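Local structure of alkylpurine DNA glycosylase AlkC (Pseudomonas fluorescens, 5VHV) at residues Ala169-Cys174 / Lys202-Trp207; Glu152-Arg157 / Ala194-Asp199; Trp207-Ile212 / Gln236-Ala241. The protein excises alkylated purine bases from DNA as a base excision repair glycosylase that works without flipping the damaged nucleotide out of the helix. All blocks are in the same frame, centred on the assembly; numbering follows the deposited sequence.

The three contacts follow one run of a helical-repeat domain toward its last helix: contact 2 is buried, contact 1 lies at the surface and contact 3 is partly buried. Two of them bind the DNA, Arg155 of contact 2 hydrogen-bonding the modified base and Lys202 of contact 1 a phosphate. The centres of contacts 1 and 2 are about 10 Å apart, and the salt bridge from Arg157 NH2 to Asp203 OD2, 2.9 Å long, joins them directly. Contact 3 shares Trp207 and helix 205-213 with contact 1, their centres about 12 Å apart, but keeps its nearest atom about 8 Å from the nucleic acid. Leu197 of contact 2 packs on Val208 and Leu211 of contact 3.

Contact 1 of 3, residues Ala169-Cys174 / Lys202-Trp207; sequences ADPELC and KDHPEW. With nucleotides of chain C.
Ala169 begins the contact by bringing its carbonyl O to 3.8 Å from NE2 of His204, where an interhelical loop of the HEAT-like fold, the helical-repeat architecture of this alkylation repair family, meets the start of helix 205-213. The hydrogen bond of that histidine nitrogen goes to the carbonyl O of Gln168, one residue earlier. Two residues before His204, Lys202 NZ reaches the DNA and donates to OP1 of DA6 of chain C at 2.8 Å, so the same short segment serves packing and phosphate binding. Asp170 acts within its own loop: OD1 accepts from the backbone N of Glu172 at 3.0 Å, an Asx turn set on the type I beta turn that runs to Leu173. The turn presents Pro171 to two aromatic rings at once. Its CB sits squarely over the indole of Trp207, 3.6 Å from the centroid of the six-membered ring, while CD lies over a face of His204, displaced toward the rim; both are CH-pi contacts. With CG anti to the backbone N (chi1 -174°), Trp207 swings its indole out from the first helical turn and under the proline. Glu172, bent at chi2, finishes the loop's side of the contact: Trp207 NE1 donates to its OE1 over 2.8 Å in a nearly straight bond (178°). A leucine in place of Trp207 would probably leave Pro171 without its flat platform and the carboxylate of Glu172 without its indole donor. Glu172 OE1 lies in the indole plane but is approached from above the carboxylate plane.

Contact 2 of 3, residues Glu152-Arg157 / Ala194-Asp199; sequences EGSRPR and ANHLND
Arg155 grips Asp199 side-on with two nitrogens: NE donates to OD2 at 2.9 Å, and NH2 donates to OD1 over the same length. The bend of the arginine chain at chi3 (65°) brings this edge of the guanidinium round to the carboxylate, whose plane is turned 43° from its own. The NE bond lies in the guanidinium plane, whereas the NH2 bond is tilted from it and meets OD1 on the syn side. A second donor, the backbone N of Arg157, reaches Asp199 OD2 at 3.0 Å from the face opposite to NE, so that one oxygen is held from above and below. The remaining nitrogen, NH1, forms a salt bridge with Glu152 OE2 at 2.9 Å, and the other oxygen of that carboxylate is linked through a water to ND2 of Asn195. Asn195 CB lies over a face of the guanidinium, toward its rim, while its OD1 is bound by Arg231. Further out, His196 carries Arg155 CA and Pro156 CD on one face of its ring as CH-pi contacts, the proline carbon 3.8 Å from the ring centroid. Ser154 OG stands in plane at the ring edge, 3.2 Å from His196 CE1; its own hydrogen bond goes to the carbonyl of Ala150, and His196 ND1 is engaged by that of Ser151. Because Arg155 NH2 also hydrogen-bonds the modified base of the bound DNA, the network implies that the two carboxylates fix the rotation of the guanidinium and probably aim it at the damage site.

Contact 3 of 3, residues Trp207-Ile212 / Gln236-Ala241; sequences WVLSLI and QGNTRA
Leu209 projects from helix 205-213 toward the Asn238-Ala241 corner, and its side chain can be followed atom by atom. CB lies over the centre of the Arg240 guanidinium, 3.6 Å from CZ, so an aliphatic carbon fills one face of a charged group. Placed anti to the carbonyl carbon (chi1 -69°), CG directs both methyl branches at the other segment. CD1 runs up to the amide of Asn238, 3.7 Å from OD1, and CD2 settles against the start of helix 239-244, 3.8 Å from Ala241 CB. Leu233 of the short preceding helix also packs on Leu209, extending this apolar patch.

Arg240 is bent at chi3 (78°), which lays its flat end across the leucine. At the guanidinium edge, NH2 donates to Ser210 OG over 3.1 Å, with the oxygen in the guanidinium plane. The same nitrogen forms a salt bridge with Glu213, one turn further along from Ser210, while Ser210 OG is also bonded to the carbonyl O of Glu206. One arginine thus ties successive turns of helix 205-213 to the neighbouring helix.

Asn238 has a second task beside touching Leu209: its OD1 accepts from Ala241 N at 2.8 Å, in the carbonyl plane, and so caps helix 239-244. Just before it, Gly237 closes the preceding helix with positive phi in a Schellman motif. Here the Schellman motif and the N-cap together make the short turn between helices 231-235 and 239-244, within the helical-repeat fold and leading to the C-terminal beta domain.

Contact 1 of 3, residues Ala169-Cys174 / Lys202-Trp207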
loop_
_atom_site.group_PDB
_atom_site.type_symbol
_atom_site.label_atom_id
_atom_site.label_comp_id
_atom_site.label_asym_id
_atom_site.label_seq_id
_atom_site.Cartn_x
_atom_site.Cartn_y
_atom_site.Cartn_z
ATOM N N ALA A 169 5.964 -16.871 3.309
ATOM C CA ALA A 169 6.649 -18.094 2.906
ATOM C C ALA A 169 5.784 -19.035 2.085
ATOM O O ALA A 169 6.332 -19.925 1.435
ATOM C CB ALA A 169 7.150 -18.859 4.135
ATOM N N ASP A 170 4.461 -18.879 2.097
ATOM C CA ASP A 170 3.576 -19.852 1.453
ATOM C C ASP A 170 2.363 -19.161 0.853
ATOM O O ASP A 170 1.326 -19.010 1.511
ATOM C CB ASP A 170 3.133 -20.924 2.442
ATOM C CG ASP A 170 2.327 -22.017 1.787
ATOM O OD1 ASP A 170 2.110 -21.971 0.559
ATOM O OD2 ASP A 170 1.905 -22.936 2.510
ATOM N N PRO A 171 2.439 -18.768 -0.422
ATOM C CA PRO A 171 1.281 -18.124 -1.064
ATOM C C PRO A 171 0.050 -19.005 -1.181
ATOM O O PRO A 171 -1.032 -18.473 -1.473
ATOM C CB PRO A 171 1.807 -17.754 -2.465
ATOM C CG PRO A 171 3.247 -17.954 -2.439
ATOM C CD PRO A 171 3.593 -18.878 -1.327
ATOM N N GLU A 172 0.169 -20.328 -1.037
ATOM C CA GLU A 172 -1.038 -21.141 -1.099
ATOM C C GLU A 172 -1.962 -20.911 0.097
ATOM O O GLU A 172 -3.144 -21.258 0.013
ATOM C CB GLU A 172 -0.705 -22.635 -1.202
ATOM C CG GLU A 172 0.038 -23.021 -2.470
ATOM C CD GLU A 172 -0.728 -22.737 -3.758
ATOM O OE1 GLU A 172 -0.087 -22.732 -4.834
ATOM O OE2 GLU A 172 -1.963 -22.525 -3.718
ATOM N N LEU A 173 -1.478 -20.327 1.202
ATOM C CA LEU A 173 -2.329 -20.247 2.385
ATOM C C LEU A 173 -3.518 -19.335 2.129
ATOM O O LEU A 173 -4.662 -19.687 2.438
ATOM C CB LEU A 173 -1.536 -19.756 3.600
ATOM C CG LEU A 173 -0.419 -20.705 4.041
ATOM C CD1 LEU A 173 0.448 -20.032 5.083
ATOM C CD2 LEU A 173 -0.969 -22.022 4.587
ATOM N N CYS A 174 -3.259 -18.155 1.575
ATOM C CA CYS A 174 -4.282 -17.150 1.308
ATOM C C CYS A 174 -4.782 -17.182 -0.131
ATOM O O CYS A 174 -5.559 -16.307 -0.520
ATOM C CB CYS A 174 -3.742 -15.753 1.643
ATOM S SG CYS A 174 -3.344 -15.527 3.372
ATOM N N LYS A 202 7.338 -9.864 -4.442
ATOM C CA LYS A 202 8.653 -9.564 -3.877
ATOM C C LYS A 202 9.391 -10.837 -3.483
ATOM O O LYS A 202 10.625 -10.842 -3.428
ATOM C CB LYS A 202 8.533 -8.644 -2.656
ATOM C CG LYS A 202 7.745 -7.327 -2.925
ATOM C CD LYS A 202 8.091 -6.663 -4.248
ATOM C CE LYS A 202 7.274 -5.376 -4.458
ATOM N NZ LYS A 202 7.536 -4.405 -3.354
ATOM N N ASP A 203 8.663 -11.903 -3.187
ATOM C CA ASP A 203 9.262 -13.156 -2.735
ATOM C C ASP A 203 8.955 -14.349 -3.620
ATOM O O ASP A 203 9.742 -15.295 -3.628
ATOM C CB ASP A 203 8.802 -13.486 -1.315
ATOM C CG ASP A 203 9.378 -12.535 -0.301
ATOM O OD1 ASP A 203 10.613 -12.500 -0.187
ATOM O OD2 ASP A 203 8.609 -11.803 0.329
ATOM N N HIS A 204 7.826 -14.357 -4.334
ATOM C CA HIS A 204 7.447 -15.496 -5.176
ATOM C C HIS A 204 6.872 -14.985 -6.488
ATOM O O HIS A 204 5.691 -15.190 -6.796
ATOM C CB HIS A 204 6.446 -16.395 -4.452
ATOM C CG HIS A 204 6.919 -16.855 -3.114
ATOM N ND1 HIS A 204 7.777 -17.924 -2.957
ATOM C CD2 HIS A 204 6.674 -16.383 -1.870
ATOM C CE1 HIS A 204 8.027 -18.096 -1.673
ATOM N NE2 HIS A 204 7.369 -17.175 -0.993
ATOM N N PRO A 205 7.696 -14.310 -7.294
ATOM C CA PRO A 205 7.183 -13.732 -8.541
ATOM C C PRO A 205 6.589 -14.758 -9.484
ATOM O O PRO A 205 5.539 -14.497 -10.087
ATOM C CB PRO A 205 8.424 -13.051 -9.144
ATOM C CG PRO A 205 9.587 -13.730 -8.524
ATOM C CD PRO A 205 9.135 -14.051 -7.127
ATOM N N GLU A 206 7.232 -15.920 -9.643
ATOM C CA GLU A 206 6.730 -16.911 -10.592
ATOM C C GLU A 206 5.365 -17.429 -10.183
ATOM O O GLU A 206 4.545 -17.768 -11.046
ATOM C CB GLU A 206 7.710 -18.077 -10.712
ATOM C CG GLU A 206 9.052 -17.687 -11.313
ATOM C CD GLU A 206 10.068 -18.819 -11.295
ATOM O OE1 GLU A 206 9.869 -19.797 -10.543
ATOM O OE2 GLU A 206 11.068 -18.729 -12.038
ATOM N N TRP A 207 5.104 -17.500 -8.879
ATOM C CA TRP A 207 3.802 -17.965 -8.415
ATOM C C TRP A 207 2.698 -17.005 -8.837
ATOM O O TRP A 207 1.631 -17.435 -9.296
ATOM C CB TRP A 207 3.812 -18.136 -6.896
ATOM C CG TRP A 207 2.560 -18.748 -6.371
ATOM C CD1 TRP A 207 2.338 -20.080 -6.124
ATOM C CD2 TRP A 207 1.353 -18.068 -6.009
ATOM N NE1 TRP A 207 1.070 -20.261 -5.638
ATOM C CE2 TRP A 207 0.440 -19.047 -5.565
ATOM C CE3 TRP A 207 0.952 -16.732 -6.026
ATOM C CZ2 TRP A 207 -0.851 -18.729 -5.147
ATOM C CZ3 TRP A 207 -0.331 -16.416 -5.610
ATOM C CH2 TRP A 207 -1.217 -17.416 -5.174
ATOM P P DA C 6 6.189 -1.030 -3.531
ATOM O OP1 DA C 6 5.704 -2.413 -3.845
ATOM O OP2 DA C 6 6.396 -0.032 -4.596
ATOM O "O5'" DA C 6 5.265 -0.315 -2.460
ATOM C "C5'" DA C 6 4.680 -1.072 -1.399
ATOM C "C4'" DA C 6 4.015 -0.147 -0.411
ATOM O "O4'" DA C 6 5.018 0.699 0.203
ATOM C "C3'" DA C 6 2.972 0.814 -1.036
ATOM O "O3'" DA C 6 1.678 0.608 -0.471
ATOM C "C2'" DA C 6 3.492 2.194 -0.704
ATOM C "C1'" DA C 6 4.403 1.931 0.470
ATOM N N9 DA C 6 5.383 2.981 0.675
ATOM C C8 DA C 6 6.197 3.557 -0.260
ATOM N N7 DA C 6 6.933 4.532 0.215
ATOM C C5 DA C 6 6.542 4.619 1.538
ATOM C C6 DA C 6 6.923 5.469 2.587
ATOM N N6 DA C 6 7.847 6.443 2.452
ATOM N N1 DA C 6 6.353 5.269 3.798
ATOM C C2 DA C 6 5.440 4.299 3.929
ATOM N N3 DA C 6 4.986 3.452 3.006
ATOM C C4 DA C 6 5.584 3.666 1.828
#

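Contact 2 of 3, residues Glu152-Arg157 / Ala194-Asp199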
loop_
_atom_site.group_PDB
_atom_site.type_symbol
_atom_site.label_atom_id
_atom_site.label_comp_id
_atom_site.label_asym_id
_atom_site.label_seq_id
_atom_site.Cartn_x
_atom_site.Cartn_y
_atom_site.Cartn_z
ATOM N N GLU A 152 -6.569 -7.425 2.827
ATOM C CA GLU A 152 -5.567 -6.470 3.289
ATOM C C GLU A 152 -4.912 -6.931 4.588
ATOM O O GLU A 152 -3.690 -6.820 4.748
ATOM C CB GLU A 152 -6.215 -5.098 3.471
ATOM C CG GLU A 152 -5.224 -3.955 3.681
ATOM C CD GLU A 152 -4.517 -3.538 2.408
ATOM O OE1 GLU A 152 -4.859 -4.090 1.329
ATOM O OE2 GLU A 152 -3.616 -2.675 2.484
ATOM N N GLY A 153 -5.702 -7.472 5.514
ATOM C CA GLY A 153 -5.153 -7.904 6.788
ATOM C C GLY A 153 -4.208 -9.072 6.674
ATOM O O GLY A 153 -3.360 -9.255 7.552
ATOM N N SER A 154 -4.351 -9.877 5.623
ATOM C CA SER A 154 -3.533 -11.060 5.434
ATOM C C SER A 154 -2.316 -10.782 4.564
ATOM O O SER A 154 -1.572 -11.712 4.253
ATOM C CB SER A 154 -4.385 -12.182 4.833
ATOM O OG SER A 154 -4.885 -11.857 3.533
ATOM N N ARG A 155 -2.107 -9.531 4.163
ATOM C CA ARG A 155 -1.001 -9.200 3.266
ATOM C C ARG A 155 0.336 -9.646 3.851
ATOM O O ARG A 155 0.588 -9.456 5.055
ATOM C CB ARG A 155 -0.935 -7.692 3.033
ATOM C CG ARG A 155 -1.875 -7.212 1.968
ATOM C CD ARG A 155 -1.799 -5.697 1.843
ATOM N NE ARG A 155 -0.489 -5.249 1.381
ATOM C CZ ARG A 155 -0.215 -4.011 0.972
ATOM N NH1 ARG A 155 -1.146 -3.066 1.014
ATOM N NH2 ARG A 155 1.003 -3.717 0.508
ATOM N N PRO A 156 1.246 -10.165 3.025
ATOM C CA PRO A 156 2.592 -10.438 3.543
ATOM C C PRO A 156 3.263 -9.204 4.136
ATOM O O PRO A 156 3.912 -9.289 5.193
ATOM C CB PRO A 156 3.346 -10.947 2.303
ATOM C CG PRO A 156 2.316 -11.355 1.329
ATOM C CD PRO A 156 1.072 -10.596 1.627
ATOM N N ARG A 157 3.161 -8.063 3.450
ATOM C CA ARG A 157 3.963 -6.874 3.738
ATOM C C ARG A 157 3.079 -5.627 3.841
ATOM O O ARG A 157 3.263 -4.641 3.118
ATOM C CB ARG A 157 5.007 -6.654 2.665
ATOM C CG ARG A 157 6.024 -7.770 2.600
ATOM C CD ARG A 157 6.956 -7.487 1.467
ATOM N NE ARG A 157 7.947 -8.533 1.279
ATOM C CZ ARG A 157 9.197 -8.311 0.919
ATOM N NH1 ARG A 157 9.634 -7.080 0.722
ATOM N NH2 ARG A 157 10.025 -9.321 0.764
ATOM N N ALA A 194 -4.856 -6.455 -5.484
ATOM C CA ALA A 194 -3.699 -6.114 -6.305
ATOM C C ALA A 194 -2.486 -5.867 -5.432
ATOM O O ALA A 194 -1.378 -6.295 -5.769
ATOM C CB ALA A 194 -3.988 -4.886 -7.171
ATOM N N ASN A 195 -2.669 -5.160 -4.317
ATOM C CA ASN A 195 -1.532 -4.856 -3.452
ATOM C C ASN A 195 -1.012 -6.100 -2.733
ATOM O O ASN A 195 0.201 -6.243 -2.529
ATOM C CB ASN A 195 -1.908 -3.752 -2.465
ATOM C CG ASN A 195 -2.043 -2.391 -3.159
ATOM O OD1 ASN A 195 -1.426 -2.130 -4.220
ATOM N ND2 ASN A 195 -2.855 -1.528 -2.588
ATOM N N HIS A 196 -1.908 -6.989 -2.306
ATOM C CA HIS A 196 -1.485 -8.267 -1.733
ATOM C C HIS A 196 -0.673 -9.067 -2.755
ATOM O O HIS A 196 0.417 -9.561 -2.454
ATOM C CB HIS A 196 -2.733 -9.017 -1.252
ATOM C CG HIS A 196 -2.472 -10.257 -0.452
ATOM N ND1 HIS A 196 -3.251 -10.600 0.635
ATOM C CD2 HIS A 196 -1.584 -11.267 -0.606
ATOM C CE1 HIS A 196 -2.851 -11.763 1.115
ATOM N NE2 HIS A 196 -1.827 -12.180 0.393
ATOM N N LEU A 197 -1.154 -9.146 -3.993
ATOM C CA LEU A 197 -0.400 -9.859 -5.021
ATOM C C LEU A 197 0.956 -9.203 -5.299
ATOM O O LEU A 197 1.962 -9.898 -5.441
ATOM C CB LEU A 197 -1.234 -9.950 -6.298
ATOM C CG LEU A 197 -2.388 -10.956 -6.221
ATOM C CD1 LEU A 197 -3.362 -10.702 -7.363
ATOM C CD2 LEU A 197 -1.890 -12.377 -6.268
ATOM N N ASN A 198 1.007 -7.872 -5.387
ATOM C CA ASN A 198 2.293 -7.196 -5.552
ATOM C C ASN A 198 3.247 -7.533 -4.402
ATOM O O ASN A 198 4.433 -7.795 -4.633
ATOM C CB ASN A 198 2.061 -5.684 -5.684
ATOM C CG ASN A 198 3.336 -4.913 -5.877
ATOM O OD1 ASN A 198 4.085 -5.153 -6.824
ATOM N ND2 ASN A 198 3.577 -3.956 -5.002
ATOM N N ASP A 199 2.756 -7.555 -3.159
ATOM C CA ASP A 199 3.581 -8.049 -2.047
ATOM C C ASP A 199 4.190 -9.418 -2.365
ATOM O O ASP A 199 5.363 -9.679 -2.086
ATOM C CB ASP A 199 2.766 -8.204 -0.753
ATOM C CG ASP A 199 2.375 -6.899 -0.076
ATOM O OD1 ASP A 199 2.703 -5.775 -0.512
ATOM O OD2 ASP A 199 1.710 -7.045 0.972
HETATM O O HOH W 1 -4.799 -1.951 -0.550
HETATM O O HOH W 2 4.544 -3.378 1.128
#

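Contact 3 of 3, residues Trp207-Ile212 / Gln236-Ala241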
loop_
_atom_site.group_PDB
_atom_site.type_symbol
_atom_site.label_atom_id
_atom_site.label_comp_id
_atom_site.label_asym_id
_atom_site.label_seq_id
_atom_site.Cartn_x
_atom_site.Cartn_y
_atom_site.Cartn_z
ATOM N N TRP A 207 5.104 -17.500 -8.879
ATOM C CA TRP A 207 3.802 -17.965 -8.415
ATOM C C TRP A 207 2.698 -17.005 -8.837
ATOM O O TRP A 207 1.631 -17.435 -9.296
ATOM C CB TRP A 207 3.812 -18.136 -6.896
ATOM C CG TRP A 207 2.560 -18.748 -6.371
ATOM C CD1 TRP A 207 2.338 -20.080 -6.124
ATOM C CD2 TRP A 207 1.353 -18.068 -6.009
ATOM N NE1 TRP A 207 1.070 -20.261 -5.638
ATOM C CE2 TRP A 207 0.440 -19.047 -5.565
ATOM C CE3 TRP A 207 0.952 -16.732 -6.026
ATOM C CZ2 TRP A 207 -0.851 -18.729 -5.147
ATOM C CZ3 TRP A 207 -0.331 -16.416 -5.610
ATOM C CH2 TRP A 207 -1.217 -17.416 -5.174
ATOM N N VAL A 208 2.937 -15.700 -8.694
ATOM C CA VAL A 208 1.959 -14.706 -9.129
ATOM C C VAL A 208 1.797 -14.746 -10.646
ATOM O O VAL A 208 0.681 -14.646 -11.164
ATOM C CB VAL A 208 2.380 -13.305 -8.652
ATOM C CG1 VAL A 208 1.467 -12.233 -9.237
ATOM C CG2 VAL A 208 2.419 -13.222 -7.126
ATOM N N LEU A 209 2.904 -14.869 -11.382
ATOM C CA LEU A 209 2.827 -14.897 -12.837
ATOM C C LEU A 209 2.028 -16.100 -13.312
ATOM O O LEU A 209 1.145 -15.977 -14.168
ATOM C CB LEU A 209 4.232 -14.910 -13.444
ATOM C CG LEU A 209 5.010 -13.604 -13.249
ATOM C CD1 LEU A 209 6.519 -13.859 -13.444
ATOM C CD2 LEU A 209 4.515 -12.528 -14.207
ATOM N N SER A 210 2.310 -17.272 -12.748
ATOM C CA SER A 210 1.545 -18.455 -13.108
ATOM C C SER A 210 0.070 -18.278 -12.770
ATOM O O SER A 210 -0.808 -18.655 -13.561
ATOM C CB SER A 210 2.124 -19.682 -12.407
ATOM O OG SER A 210 3.394 -20.009 -12.942
ATOM N N LEU A 211 -0.222 -17.723 -11.589
ATOM C CA LEU A 211 -1.607 -17.491 -11.190
ATOM C C LEU A 211 -2.331 -16.633 -12.215
ATOM O O LEU A 211 -3.394 -17.009 -12.720
ATOM C CB LEU A 211 -1.649 -16.812 -9.818
ATOM C CG LEU A 211 -3.039 -16.606 -9.200
ATOM C CD1 LEU A 211 -3.599 -17.943 -8.690
ATOM C CD2 LEU A 211 -3.007 -15.563 -8.075
ATOM N N ILE A 212 -1.761 -15.469 -12.540
ATOM C CA ILE A 212 -2.462 -14.536 -13.408
ATOM C C ILE A 212 -2.494 -15.050 -14.847
ATOM O O ILE A 212 -3.426 -14.749 -15.608
ATOM C CB ILE A 212 -1.827 -13.139 -13.258
ATOM C CG1 ILE A 212 -1.991 -12.647 -11.820
ATOM C CG2 ILE A 212 -2.468 -12.157 -14.209
ATOM C CD1 ILE A 212 -1.324 -11.285 -11.550
ATOM N N GLN A 236 10.473 -3.944 -13.543
ATOM C CA GLN A 236 11.681 -4.754 -13.661
ATOM C C GLN A 236 11.890 -5.293 -15.065
ATOM O O GLN A 236 12.932 -5.899 -15.322
ATOM C CB GLN A 236 11.622 -5.927 -12.686
ATOM C CG GLN A 236 11.701 -5.546 -11.226
ATOM C CD GLN A 236 11.352 -6.738 -10.336
ATOM O OE1 GLN A 236 11.573 -7.896 -10.708
ATOM N NE2 GLN A 236 10.773 -6.457 -9.182
ATOM N N GLY A 237 10.939 -5.090 -15.969
ATOM C CA GLY A 237 11.095 -5.597 -17.320
ATOM C C GLY A 237 10.813 -7.072 -17.455
ATOM O O GLY A 237 11.272 -7.698 -18.415
ATOM N N ASN A 238 10.061 -7.647 -16.529
ATOM C CA ASN A 238 9.753 -9.075 -16.572
ATOM C C ASN A 238 8.938 -9.404 -17.822
ATOM O O ASN A 238 7.866 -8.831 -18.038
ATOM C CB ASN A 238 8.983 -9.472 -15.312
ATOM C CG ASN A 238 8.664 -10.945 -15.274
ATOM O OD1 ASN A 238 7.712 -11.400 -15.896
ATOM N ND2 ASN A 238 9.460 -11.700 -14.540
ATOM N N THR A 239 9.442 -10.341 -18.644
ATOM C CA THR A 239 8.809 -10.618 -19.935
ATOM C C THR A 239 7.421 -11.233 -19.769
ATOM O O THR A 239 6.488 -10.878 -20.504
ATOM C CB THR A 239 9.698 -11.549 -20.761
ATOM O OG1 THR A 239 11.020 -11.006 -20.797
ATOM C CG2 THR A 239 9.157 -11.670 -22.183
ATOM N N ARG A 240 7.271 -12.167 -18.824
ATOM C CA ARG A 240 5.966 -12.784 -18.593
ATOM C C ARG A 240 4.944 -11.749 -18.146
ATOM O O ARG A 240 3.794 -11.760 -18.599
ATOM C CB ARG A 240 6.081 -13.887 -17.548
ATOM C CG ARG A 240 6.682 -15.190 -18.083
ATOM C CD ARG A 240 6.963 -16.123 -16.939
ATOM N NE ARG A 240 5.744 -16.775 -16.464
ATOM C CZ ARG A 240 5.681 -17.595 -15.428
ATOM N NH1 ARG A 240 6.760 -17.850 -14.702
ATOM N NH2 ARG A 240 4.526 -18.159 -15.111
ATOM N N ALA A 241 5.356 -10.835 -17.279
ATOM C CA ALA A 241 4.446 -9.781 -16.831
ATOM C C ALA A 241 4.089 -8.831 -17.969
ATOM O O ALA A 241 2.918 -8.486 -18.153
ATOM C CB ALA A 241 5.074 -9.022 -15.670
#